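Local structure of spore germination lipase LipC (Metagenome, 6NKD) at residues T78-G81 against N82-L85; S49-E52 against T53-L57; H98-L101 against E102-H106; I169-Y172 against A173-G177. The protein probably acts as a GDSL-family lipase that hydrolyses ester bonds of lipids and takes part in spore germination. All blocks are in the same frame, centred on the assembly; numbering follows the deposited sequence.

Contact 1. Residues T78-G81 against N82-L85; sequences TGCG and NDLL
C80 and D83 meet in a local contact at the first turn of helix 81-94, where the loop after strand 74-77 runs into the helix. C80 takes a positive phi (67°), an uncommon backbone state for a residue with a side chain. Its SG approaches the D83 carboxylate at OD2, 3.8 Å away, and also the D83 CB. This is packing, not a bond. The same SG forms a disulfide with C107, so C80 ties the turn to helix 98-122. D83 CG stays beside its own backbone N (chi1 -57°), which holds the carboxylate back over the loop. On the other side of the turn, G81 O receives a weak hydrogen bond from L84 N at 3.4 Å. L85 CD1 packs against the same carbonyl, 3.7 Å from G81 O. N82 touches G81 with its CB only. Its amide is engaged by another chain: N82 OD1 accepts a hydrogen bond from N110 ND2 of the second subunit. By similarity N82 binds substrate. The Asn-Asp pair at the start of this helix is consistent with the third conserved block of SGNH hydrolases, whose asparagine contributes to the oxyanion hole.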
ATOM      1  N   THR A  78      16.573  -4.001 -14.057  1.00 55.14           N
ATOM      2  CA  THR A  78      16.991  -2.827 -13.308  1.00 56.09           C
ATOM      3  C   THR A  78      17.623  -3.278 -11.999  1.00 62.29           C
ATOM      4  O   THR A  78      17.354  -4.379 -11.510  1.00 63.27           O
ATOM      5  CB  THR A  78      15.819  -1.873 -13.016  1.00 51.05           C
ATOM      6  OG1 THR A  78      14.893  -2.503 -12.122  1.00 51.11           O
ATOM      7  CG2 THR A  78      15.100  -1.501 -14.299  1.00 47.27           C
ATOM      8  N   GLY A  79      18.470  -2.427 -11.440  1.00 67.60           N
ATOM      9  CA  GLY A  79      19.102  -2.751 -10.178  1.00 74.19           C
ATOM     10  C   GLY A  79      20.239  -1.804  -9.872  1.00 78.17           C
ATOM     11  O   GLY A  79      20.562  -0.901 -10.650  1.00 78.53           O
ATOM     12  N   CYS A  80      20.837  -2.033  -8.701  1.00 81.60           N
ATOM     13  CA  CYS A  80      21.973  -1.311  -8.131  1.00 86.52           C
ATOM     14  C   CYS A  80      21.641   0.131  -7.759  1.00 84.53           C
ATOM     15  O   CYS A  80      22.532   0.849  -7.288  1.00 89.87           O
ATOM     16  CB  CYS A  80      23.195  -1.315  -9.061  1.00 90.29           C
ATOM     17  SG  CYS A  80      24.797  -1.229  -8.227  1.00 98.82           S
ATOM     18  N   GLY A  81      20.397   0.577  -7.942  1.00 85.68           N
ATOM     19  CA  GLY A  81      20.047   1.938  -7.566  1.00 81.67           C
ATOM     20  C   GLY A  81      20.097   2.174  -6.066  1.00 78.25           C
ATOM     21  O   GLY A  81      20.506   3.246  -5.612  1.00 75.99           O
ATOM     22  N   ASN A  82      19.677   1.183  -5.277  1.00 77.13           N
ATOM     23  CA  ASN A  82      19.687   1.344  -3.827  1.00 73.50           C
ATOM     24  C   ASN A  82      21.089   1.230  -3.243  1.00 74.54           C
ATOM     25  O   ASN A  82      21.335   1.748  -2.147  1.00 73.42           O
ATOM     26  CB  ASN A  82      18.758   0.317  -3.180  1.00 72.22           C
ATOM     27  CG  ASN A  82      18.518   0.592  -1.710  1.00 69.83           C
ATOM     28  OD1 ASN A  82      18.965  -0.160  -0.844  1.00 70.05           O
ATOM     29  ND2 ASN A  82      17.811   1.679  -1.419  1.00 68.01           N
ATOM     30  N   ASP A  83      22.011   0.566  -3.945  1.00 77.25           N
ATOM     31  CA  ASP A  83      23.393   0.517  -3.480  1.00 80.33           C
ATOM     32  C   ASP A  83      24.034   1.899  -3.500  1.00 73.70           C
ATOM     33  O   ASP A  83      24.881   2.201  -2.652  1.00 72.14           O
ATOM     34  CB  ASP A  83      24.205  -0.456  -4.336  1.00 90.92           C
ATOM     35  CG  ASP A  83      23.614  -1.852  -4.352  1.00102.56           C
ATOM     36  OD1 ASP A  83      22.453  -2.015  -3.922  1.00105.96           O
ATOM     37  OD2 ASP A  83      24.313  -2.789  -4.793  1.00108.24           O
ATOM     38  N   LEU A  84      23.642   2.745  -4.456  1.00 69.94           N
ATOM     39  CA  LEU A  84      24.144   4.114  -4.483  1.00 67.97           C
ATOM     40  C   LEU A  84      23.672   4.888  -3.259  1.00 66.76           C
ATOM     41  O   LEU A  84      24.451   5.629  -2.646  1.00 66.88           O
ATOM     42  CB  LEU A  84      23.699   4.803  -5.777  1.00 67.64           C
ATOM     43  CG  LEU A  84      24.176   6.223  -6.113  1.00 65.75           C
ATOM     44  CD1 LEU A  84      23.259   7.293  -5.527  1.00 63.65           C
ATOM     45  CD2 LEU A  84      25.618   6.447  -5.672  1.00 65.10           C
ATOM     46  N   LEU A  85      22.399   4.729  -2.888  1.00 65.63           N
ATOM     47  CA  LEU A  85      21.888   5.404  -1.699  1.00 64.48           C
ATOM     48  C   LEU A  85      22.594   4.910  -0.443  1.00 65.13           C
ATOM     49  O   LEU A  85      22.950   5.709   0.431  1.00 64.43           O
ATOM     50  CB  LEU A  85      20.377   5.199  -1.582  1.00 65.55           C
ATOM     51  CG  LEU A  85      19.464   6.253  -2.218  1.00 65.20           C
ATOM     52  CD1 LEU A  85      19.685   6.349  -3.719  1.00 65.05           C
ATOM     53  CD2 LEU A  85      18.002   5.955  -1.910  1.00 66.17           C
TER

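Contact 2. Residues S49-E52 against T53-L57; sequences SGLE and TSEIL
E55 reaches back along the chain and accepts a hydrogen bond from E52 N on OE1, at 2.7 Å. The N-H comes to the anti side of the carboxylate and lies 35° out of its plane. E52 is the N-cap of helix 53-59 and E55 sits three residues on, so this bond is the glutamate half of a capping box. The E55 chain is extended beyond CG, which carries OE1 alongside L51, 3.7 Å from L51 CD1. With an alanine in place of E55, E52 N would probably lose its carboxylate acceptor and the loop would be held less firmly to the helix start. Next comes the backbone: I56 N donates to E52 O at 3.2 Å, in the carbonyl plane. L51 and I56 flank the cap and touch weakly, CD2 to CG1 at 4.4 Å, as in a hydrophobic staple. S49 OG makes a hydrogen bond to E55 OE1 of the second subunit. G50, a substrate-binding residue by similarity, lies just upstream of the cap. The segment links strand 41-47 to helix 53-59. T53 packs on C107 and Y111 of helix 98-122, while E52 lies against D83 and Q86 of helix 81-94.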
ATOM      1  N   SER A  49      10.771  -3.746  -4.122  1.00 75.41           N
ATOM      2  CA  SER A  49      11.650  -2.700  -3.618  1.00 77.71           C
ATOM      3  C   SER A  49      12.751  -3.302  -2.752  1.00 80.31           C
ATOM      4  O   SER A  49      12.509  -4.210  -1.952  1.00 83.94           O
ATOM      5  CB  SER A  49      10.848  -1.672  -2.820  1.00 79.74           C
ATOM      6  OG  SER A  49       9.903  -1.022  -3.651  1.00 78.17           O
ATOM      7  N   GLY A  50      13.969  -2.798  -2.923  1.00 78.75           N
ATOM      8  CA  GLY A  50      15.106  -3.313  -2.187  1.00 82.60           C
ATOM      9  C   GLY A  50      15.654  -4.626  -2.690  1.00 84.01           C
ATOM     10  O   GLY A  50      16.422  -5.273  -1.969  1.00 87.13           O
ATOM     11  N   LEU A  51      15.290  -5.044  -3.899  1.00 82.75           N
ATOM     12  CA  LEU A  51      15.798  -6.287  -4.474  1.00 84.52           C
ATOM     13  C   LEU A  51      17.135  -5.990  -5.139  1.00 85.55           C
ATOM     14  O   LEU A  51      17.187  -5.448  -6.246  1.00 83.96           O
ATOM     15  CB  LEU A  51      14.799  -6.868  -5.468  1.00 82.85           C
ATOM     16  CG  LEU A  51      14.544  -8.372  -5.368  1.00 84.70           C
ATOM     17  CD1 LEU A  51      13.941  -8.715  -4.015  1.00 87.42           C
ATOM     18  CD2 LEU A  51      13.637  -8.836  -6.497  1.00 82.19           C
ATOM     19  N   GLU A  52      18.226  -6.343  -4.464  1.00 88.75           N
ATOM     20  CA  GLU A  52      19.552  -6.053  -4.981  1.00 90.17           C
ATOM     21  C   GLU A  52      19.921  -7.030  -6.097  1.00 87.02           C
ATOM     22  O   GLU A  52      19.225  -8.015  -6.359  1.00 88.09           O
ATOM     23  CB  GLU A  52      20.582  -6.087  -3.853  1.00 98.17           C
ATOM     24  CG  GLU A  52      20.305  -5.065  -2.759  1.00105.61           C
ATOM     25  CD  GLU A  52      21.465  -4.895  -1.799  1.00117.89           C
ATOM     26  OE1 GLU A  52      22.569  -5.395  -2.100  1.00122.46           O
ATOM     27  OE2 GLU A  52      21.272  -4.256  -0.742  1.00123.17           O
ATOM     28  N   THR A  53      21.041  -6.737  -6.762  1.00 83.54           N
ATOM     29  CA  THR A  53      21.397  -7.460  -7.979  1.00 80.88           C
ATOM     30  C   THR A  53      21.709  -8.927  -7.709  1.00 82.02           C
ATOM     31  O   THR A  53      21.419  -9.782  -8.553  1.00 82.43           O
ATOM     32  CB  THR A  53      22.585  -6.783  -8.663  1.00 81.05           C
ATOM     33  OG1 THR A  53      23.689  -6.716  -7.752  1.00 85.29           O
ATOM     34  CG2 THR A  53      22.210  -5.373  -9.110  1.00 77.95           C
ATOM     35  N   SER A  54      22.292  -9.242  -6.551  1.00 82.71           N
ATOM     36  CA  SER A  54      22.601 -10.636  -6.246  1.00 84.10           C
ATOM     37  C   SER A  54      21.331 -11.468  -6.138  1.00 82.79           C
ATOM     38  O   SER A  54      21.290 -12.615  -6.599  1.00 84.15           O
ATOM     39  CB  SER A  54      23.418 -10.727  -4.956  1.00 88.54           C
ATOM     40  OG  SER A  54      22.671 -10.265  -3.845  1.00 89.22           O
ATOM     41  N   GLU A  55      20.281 -10.906  -5.536  1.00 80.94           N
ATOM     42  CA  GLU A  55      19.018 -11.627  -5.429  1.00 81.19           C
ATOM     43  C   GLU A  55      18.395 -11.847  -6.801  1.00 78.95           C
ATOM     44  O   GLU A  55      17.891 -12.937  -7.093  1.00 80.57           O
ATOM     45  CB  GLU A  55      18.056 -10.863  -4.523  1.00 80.88           C
ATOM     46  CG  GLU A  55      18.548 -10.705  -3.096  1.00 84.32           C
ATOM     47  CD  GLU A  55      17.904  -9.531  -2.392  1.00 82.06           C
ATOM     48  OE1 GLU A  55      17.488  -8.583  -3.089  1.00 78.16           O
ATOM     49  OE2 GLU A  55      17.809  -9.554  -1.148  1.00 85.02           O
ATOM     50  N   ILE A  56      18.426 -10.822  -7.657  1.00 74.03           N
ATOM     51  CA  ILE A  56      17.874 -10.945  -9.003  1.00 72.22           C
ATOM     52  C   ILE A  56      18.569 -12.068  -9.763  1.00 72.80           C
ATOM     53  O   ILE A  56      17.940 -12.795 -10.543  1.00 73.35           O
ATOM     54  CB  ILE A  56      17.983  -9.600  -9.745  1.00 69.00           C
ATOM     55  CG1 ILE A  56      17.244  -8.505  -8.970  1.00 68.74           C
ATOM     56  CG2 ILE A  56      17.436  -9.715 -11.159  1.00 67.70           C
ATOM     57  CD1 ILE A  56      17.347  -7.133  -9.599  1.00 64.92           C
ATOM     58  N   LEU A  57      19.874 -12.232  -9.543  1.00 74.43           N
ATOM     59  CA  LEU A  57      20.592 -13.346 -10.154  1.00 75.74           C
ATOM     60  C   LEU A  57      20.146 -14.678  -9.560  1.00 79.43           C
ATOM     61  O   LEU A  57      20.014 -15.673 -10.282  1.00 80.77           O
ATOM     62  CB  LEU A  57      22.098 -13.151  -9.982  1.00 76.47           C
ATOM     63  CG  LEU A  57      23.014 -14.333 -10.308  1.00 79.82           C
ATOM     64  CD1 LEU A  57      22.801 -14.813 -11.734  1.00 78.91           C
ATOM     65  CD2 LEU A  57      24.467 -13.952 -10.080  1.00 80.85           C
TER

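Contact 3. Residues H98-L101 against E102-H106; sequences HVFL and EASSH
E102 and H98 pair one turn apart near the start of helix 98-122. E102 CB lies 3.7 Å from H98 O, the carbonyl that also accepts the E102 backbone N. From CB the chain bends at chi2 (75°), which brings the carboxylate round to the histidine. E102 CD then comes within 4.0 Å of H98 NE2. At the tip, OE1 takes a weak hydrogen bond from that nitrogen, NE2 to OE1 at 3.5 Å. The imidazole and carboxylate planes stand 83° apart, so the two groups do not stack. H98 CG lies anti to its backbone N, which swings the ring along the helix and lays one face over E102 N. The pair lies on an exposed side of the helix.

A different face carries F100 and S104. S104 CB rests obliquely against the phenyl ring, 3.7 Å from F100 CE2. It makes an off-centre CH-pi contact, 4.1 Å from CB to the ring centroid. The backbone beneath follows the regular i to i+4 pattern. S104 N donates to F100 O, S105 N donates to L101 O at 2.9 Å, and A103 N bonds weakly to V99 O.

The F100 ring also stacks with W149 of helix 144-157, and V99 and L101 touch the same tryptophan. S104 packs on F153 of that helix. V99, F100 and A103 meet helix 81-94 at I90, L84 and S87. This turn of helix 98-122 therefore packs against both helix 81-94 and helix 144-157.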
ATOM      1  N   HIS A  98      36.169   4.383  -1.732  1.00114.93           N
ATOM      2  CA  HIS A  98      36.186   3.025  -2.257  1.00114.72           C
ATOM      3  C   HIS A  98      34.907   2.251  -1.963  1.00110.52           C
ATOM      4  O   HIS A  98      34.670   1.217  -2.595  1.00110.01           O
ATOM      5  CB  HIS A  98      37.390   2.266  -1.680  1.00118.56           C
ATOM      6  CG  HIS A  98      37.497   0.846  -2.144  1.00118.63           C
ATOM      7  ND1 HIS A  98      37.859   0.506  -3.429  1.00119.69           N
ATOM      8  CD2 HIS A  98      37.281  -0.323  -1.492  1.00118.12           C
ATOM      9  CE1 HIS A  98      37.865  -0.809  -3.549  1.00119.88           C
ATOM     10  NE2 HIS A  98      37.519  -1.336  -2.390  1.00119.17           N
ATOM     11  N   VAL A  99      34.069   2.733  -1.040  1.00107.51           N
ATOM     12  CA  VAL A  99      32.921   1.947  -0.594  1.00103.94           C
ATOM     13  C   VAL A  99      31.940   1.701  -1.734  1.00101.58           C
ATOM     14  O   VAL A  99      31.318   0.634  -1.806  1.00100.80           O
ATOM     15  CB  VAL A  99      32.232   2.630   0.608  1.00101.87           C
ATOM     16  CG1 VAL A  99      31.685   3.996   0.222  1.00101.15           C
ATOM     17  CG2 VAL A  99      31.126   1.743   1.163  1.00 99.09           C
ATOM     18  N   PHE A 100      31.792   2.660  -2.649  1.00101.20           N
ATOM     19  CA  PHE A 100      30.867   2.457  -3.758  1.00 99.56           C
ATOM     20  C   PHE A 100      31.515   1.670  -4.889  1.00 99.87           C
ATOM     21  O   PHE A 100      30.844   0.871  -5.549  1.00 97.75           O
ATOM     22  CB  PHE A 100      30.347   3.798  -4.281  1.00100.79           C
ATOM     23  CG  PHE A 100      29.410   3.671  -5.456  1.00101.45           C
ATOM     24  CD1 PHE A 100      28.064   3.405  -5.263  1.00100.94           C
ATOM     25  CD2 PHE A 100      29.878   3.815  -6.754  1.00103.65           C
ATOM     26  CE1 PHE A 100      27.202   3.284  -6.342  1.00100.89           C
ATOM     27  CE2 PHE A 100      29.020   3.697  -7.836  1.00102.97           C
ATOM     28  CZ  PHE A 100      27.681   3.432  -7.629  1.00101.27           C
ATOM     29  N   LEU A 101      32.811   1.887  -5.127  1.00102.48           N
ATOM     30  CA  LEU A 101      33.492   1.158  -6.193  1.00104.28           C
ATOM     31  C   LEU A 101      33.465  -0.342  -5.933  1.00104.60           C
ATOM     32  O   LEU A 101      33.359  -1.141  -6.871  1.00105.43           O
ATOM     33  CB  LEU A 101      34.930   1.655  -6.340  1.00107.08           C
ATOM     34  CG  LEU A 101      35.126   3.142  -6.649  1.00106.73           C
ATOM     35  CD1 LEU A 101      36.543   3.398  -7.143  1.00110.38           C
ATOM     36  CD2 LEU A 101      34.103   3.642  -7.660  1.00103.83           C
ATOM     37  N   GLU A 102      33.553  -0.745  -4.663  1.00104.43           N
ATOM     38  CA  GLU A 102      33.414  -2.158  -4.329  1.00104.76           C
ATOM     39  C   GLU A 102      31.979  -2.630  -4.534  1.00100.03           C
ATOM     40  O   GLU A 102      31.749  -3.733  -5.045  1.00102.15           O
ATOM     41  CB  GLU A 102      33.859  -2.405  -2.887  1.00107.83           C
ATOM     42  CG  GLU A 102      33.956  -3.877  -2.513  1.00113.41           C
ATOM     43  CD  GLU A 102      35.180  -4.552  -3.102  1.00122.52           C
ATOM     44  OE1 GLU A 102      36.238  -4.553  -2.437  1.00126.73           O
ATOM     45  OE2 GLU A 102      35.089  -5.074  -4.234  1.00124.61           O
ATOM     46  N   ALA A 103      31.002  -1.807  -4.145  1.00 93.78           N
ATOM     47  CA  ALA A 103      29.603  -2.170  -4.352  1.00 88.56           C
ATOM     48  C   ALA A 103      29.236  -2.125  -5.830  1.00 85.43           C
ATOM     49  O   ALA A 103      28.503  -2.992  -6.321  1.00 84.92           O
ATOM     50  CB  ALA A 103      28.695  -1.246  -3.542  1.00 86.60           C
ATOM     51  N   SER A 104      29.731  -1.116  -6.552  1.00 83.82           N
ATOM     52  CA  SER A 104      29.519  -1.057  -7.995  1.00 81.33           C
ATOM     53  C   SER A 104      30.178  -2.234  -8.703  1.00 84.07           C
ATOM     54  O   SER A 104      29.672  -2.704  -9.730  1.00 83.34           O
ATOM     55  CB  SER A 104      30.052   0.267  -8.546  1.00 80.24           C
ATOM     56  OG  SER A 104      30.271   0.198  -9.943  1.00 80.21           O
ATOM     57  N   SER A 105      31.299  -2.726  -8.171  1.00 87.22           N
ATOM     58  CA  SER A 105      31.942  -3.896  -8.757  1.00 90.45           C
ATOM     59  C   SER A 105      31.098  -5.151  -8.572  1.00 90.35           C
ATOM     60  O   SER A 105      31.157  -6.064  -9.404  1.00 91.12           O
ATOM     61  CB  SER A 105      33.329  -4.094  -8.147  1.00 93.77           C
ATOM     62  OG  SER A 105      33.971  -5.235  -8.692  1.00 96.10           O
ATOM     63  N   HIS A 106      30.312  -5.217  -7.495  1.00 90.19           N
ATOM     64  CA  HIS A 106      29.459  -6.381  -7.277  1.00 93.26           C
ATOM     65  C   HIS A 106      28.267  -6.379  -8.224  1.00 92.17           C
ATOM     66  O   HIS A 106      27.839  -7.439  -8.694  1.00 90.99           O
ATOM     67  CB  HIS A 106      28.988  -6.425  -5.823  1.00 96.76           C
ATOM     68  CG  HIS A 106      30.075  -6.747  -4.846  1.00104.53           C
ATOM     69  ND1 HIS A 106      29.875  -6.744  -3.483  1.00105.60           N
ATOM     70  CD2 HIS A 106      31.372  -7.086  -5.035  1.00109.07           C
ATOM     71  CE1 HIS A 106      31.003  -7.064  -2.874  1.00108.51           C
ATOM     72  NE2 HIS A 106      31.927  -7.277  -3.794  1.00110.37           N
TER

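Contact 4. Residues I169-Y172 against A173-G177; sequences IDTY and AVFKG
D170 combines two roles: it caps the helix that A173 belongs to and is the centre of an inverse gamma turn. In that turn T171 N bonds weakly to I169 O. D170 CG is anti to the backbone N (chi1 -163°), which brings OD1 round to the helix start. There A173 N donates to D170 OD1 in a weak capping bond of 3.3 Å. N135 ND2 is a second donor to OD1.

T171 and F175 lie side by side and point the same way, with T171 CG2 3.9 Å from F175 CE2. T171 O sits at the edge of the F175 ring, 3.4 Å from CD2, and accepts F175 N.

Y172 and K176 carry the outer side. The fully extended lysine crosses the ring obliquely, with K176 CD 3.5 Å from Y172 CE2. Its NZ donates a weak hydrogen bond to Y172 OH at 3.4 Å. The hydroxyl is also hydrogen-bonded to D147 OD1. If a leucine stood in place of Y172, D147 would probably be left without this hydroxyl partner and the K176 tail would be freer to turn.

The short helix 171-175 follows strand 166-169, which lies at one side of the parallel sheet next to strand 130-134. Y172 packs on S151 and N154 of helix 144-157, and V174 and F175 meet A197 and M198 of helix 192-204.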
ATOM      1  N   ILE A 169      20.672   0.718 -21.853  1.00 69.12           N
ATOM      2  CA  ILE A 169      19.864   1.916 -22.048  1.00 68.09           C
ATOM      3  C   ILE A 169      20.452   3.055 -21.228  1.00 64.72           C
ATOM      4  O   ILE A 169      20.706   2.910 -20.027  1.00 61.26           O
ATOM      5  CB  ILE A 169      18.400   1.647 -21.668  1.00 67.62           C
ATOM      6  CG1 ILE A 169      17.867   0.447 -22.454  1.00 68.95           C
ATOM      7  CG2 ILE A 169      17.543   2.876 -21.924  1.00 68.13           C
ATOM      8  CD1 ILE A 169      17.928   0.617 -23.958  1.00 71.08           C
ATOM      9  N   ASP A 170      20.669   4.200 -21.880  1.00 65.69           N
ATOM     10  CA  ASP A 170      21.307   5.350 -21.242  1.00 64.28           C
ATOM     11  C   ASP A 170      20.255   6.124 -20.451  1.00 62.30           C
ATOM     12  O   ASP A 170      19.771   7.185 -20.855  1.00 63.05           O
ATOM     13  CB  ASP A 170      21.989   6.229 -22.284  1.00 66.21           C
ATOM     14  CG  ASP A 170      22.991   7.187 -21.673  1.00 65.21           C
ATOM     15  OD1 ASP A 170      23.136   7.194 -20.431  1.00 62.60           O
ATOM     16  OD2 ASP A 170      23.641   7.932 -22.438  1.00 66.88           O
ATOM     17  N   THR A 171      19.893   5.565 -19.292  1.00 50.62           N
ATOM     18  CA  THR A 171      18.962   6.252 -18.403  1.00 48.19           C
ATOM     19  C   THR A 171      19.561   7.545 -17.869  1.00 48.11           C
ATOM     20  O   THR A 171      18.828   8.494 -17.571  1.00 47.69           O
ATOM     21  CB  THR A 171      18.568   5.347 -17.234  1.00 45.43           C
ATOM     22  OG1 THR A 171      18.684   3.974 -17.626  1.00 45.74           O
ATOM     23  CG2 THR A 171      17.136   5.628 -16.810  1.00 43.66           C
ATOM     24  N   TYR A 172      20.888   7.594 -17.738  1.00 48.23           N
ATOM     25  CA  TYR A 172      21.554   8.786 -17.224  1.00 49.13           C
ATOM     26  C   TYR A 172      21.303   9.987 -18.128  1.00 49.71           C
ATOM     27  O   TYR A 172      20.978  11.081 -17.652  1.00 47.36           O
ATOM     28  CB  TYR A 172      23.052   8.512 -17.075  1.00 51.93           C
ATOM     29  CG  TYR A 172      23.879   9.694 -16.619  1.00 54.33           C
ATOM     30  CD1 TYR A 172      24.092   9.939 -15.268  1.00 54.30           C
ATOM     31  CD2 TYR A 172      24.461  10.555 -17.541  1.00 56.10           C
ATOM     32  CE1 TYR A 172      24.853  11.016 -14.850  1.00 55.81           C
ATOM     33  CE2 TYR A 172      25.221  11.632 -17.132  1.00 57.23           C
ATOM     34  CZ  TYR A 172      25.415  11.859 -15.787  1.00 58.09           C
ATOM     35  OH  TYR A 172      26.175  12.934 -15.382  1.00 61.04           O
ATOM     36  N   ALA A 173      21.443   9.797 -19.444  1.00 51.28           N
ATOM     37  CA  ALA A 173      21.223  10.897 -20.379  1.00 51.58           C
ATOM     38  C   ALA A 173      19.765  11.338 -20.400  1.00 50.91           C
ATOM     39  O   ALA A 173      19.478  12.508 -20.680  1.00 52.08           O
ATOM     40  CB  ALA A 173      21.671  10.495 -21.783  1.00 52.20           C
ATOM     41  N   VAL A 174      18.836  10.423 -20.115  1.00 49.00           N
ATOM     42  CA  VAL A 174      17.421  10.783 -20.083  1.00 47.72           C
ATOM     43  C   VAL A 174      17.143  11.750 -18.941  1.00 47.64           C
ATOM     44  O   VAL A 174      16.424  12.743 -19.106  1.00 48.35           O
ATOM     45  CB  VAL A 174      16.551   9.515 -19.977  1.00 46.55           C
ATOM     46  CG1 VAL A 174      15.117   9.875 -19.627  1.00 44.77           C
ATOM     47  CG2 VAL A 174      16.596   8.727 -21.275  1.00 47.24           C
ATOM     48  N   PHE A 175      17.724  11.488 -17.771  1.00 46.86           N
ATOM     49  CA  PHE A 175      17.410  12.245 -16.568  1.00 46.77           C
ATOM     50  C   PHE A 175      18.297  13.464 -16.355  1.00 48.96           C
ATOM     51  O   PHE A 175      17.923  14.344 -15.571  1.00 49.72           O
ATOM     52  CB  PHE A 175      17.512  11.338 -15.338  1.00 47.06           C
ATOM     53  CG  PHE A 175      16.300  10.483 -15.113  1.00 47.31           C
ATOM     54  CD1 PHE A 175      15.426  10.760 -14.075  1.00 46.84           C
ATOM     55  CD2 PHE A 175      16.030   9.405 -15.941  1.00 48.62           C
ATOM     56  CE1 PHE A 175      14.310   9.977 -13.862  1.00 47.48           C
ATOM     57  CE2 PHE A 175      14.914   8.618 -15.734  1.00 47.94           C
ATOM     58  CZ  PHE A 175      14.053   8.904 -14.694  1.00 47.96           C
ATOM     59  N   LYS A 176      19.451  13.545 -17.017  1.00 50.68           N
ATOM     60  CA  LYS A 176      20.387  14.629 -16.741  1.00 53.04           C
ATOM     61  C   LYS A 176      19.796  15.962 -17.184  1.00 54.45           C
ATOM     62  O   LYS A 176      19.422  16.130 -18.350  1.00 55.66           O
ATOM     63  CB  LYS A 176      21.724  14.382 -17.433  1.00 55.37           C
ATOM     64  CG  LYS A 176      22.820  15.339 -16.972  1.00 57.89           C
ATOM     65  CD  LYS A 176      24.171  14.987 -17.569  1.00 62.20           C
ATOM     66  CE  LYS A 176      25.281  15.823 -16.948  1.00 66.43           C
ATOM     67  NZ  LYS A 176      26.615  15.498 -17.527  1.00 71.06           N
ATOM     68  N   GLY A 177      19.714  16.909 -16.249  1.00 54.40           N
ATOM     69  CA  GLY A 177      19.166  18.218 -16.519  1.00 56.27           C
ATOM     70  C   GLY A 177      17.682  18.358 -16.264  1.00 56.89           C
ATOM     71  O   GLY A 177      17.186  19.491 -16.208  1.00 57.95           O
TER

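How the contacts relate
Contacts 1 and 2 are neighbours, with centres 9 Å apart. I56 CD1 packs 3.4 Å from T78 O, and T53 CG2 lies 3.6 Å from C80 N. Together they bring the side chain of N82 to about 5 Å from G50; both are predicted substrate-binding residues. G50 lies about 7 Å from the side chain of S11, the predicted nucleophile. Contact 3 joins contact 1 through L84 CD2 and F100 CE1, 3.6 Å apart. Contact 4 touches none of the others, and its centre is about 22 Å from that of contact 2, on the opposite side of the chain's centre. Its F175 side chain still comes within about 8 Å of that of H189, a predicted active-site residue.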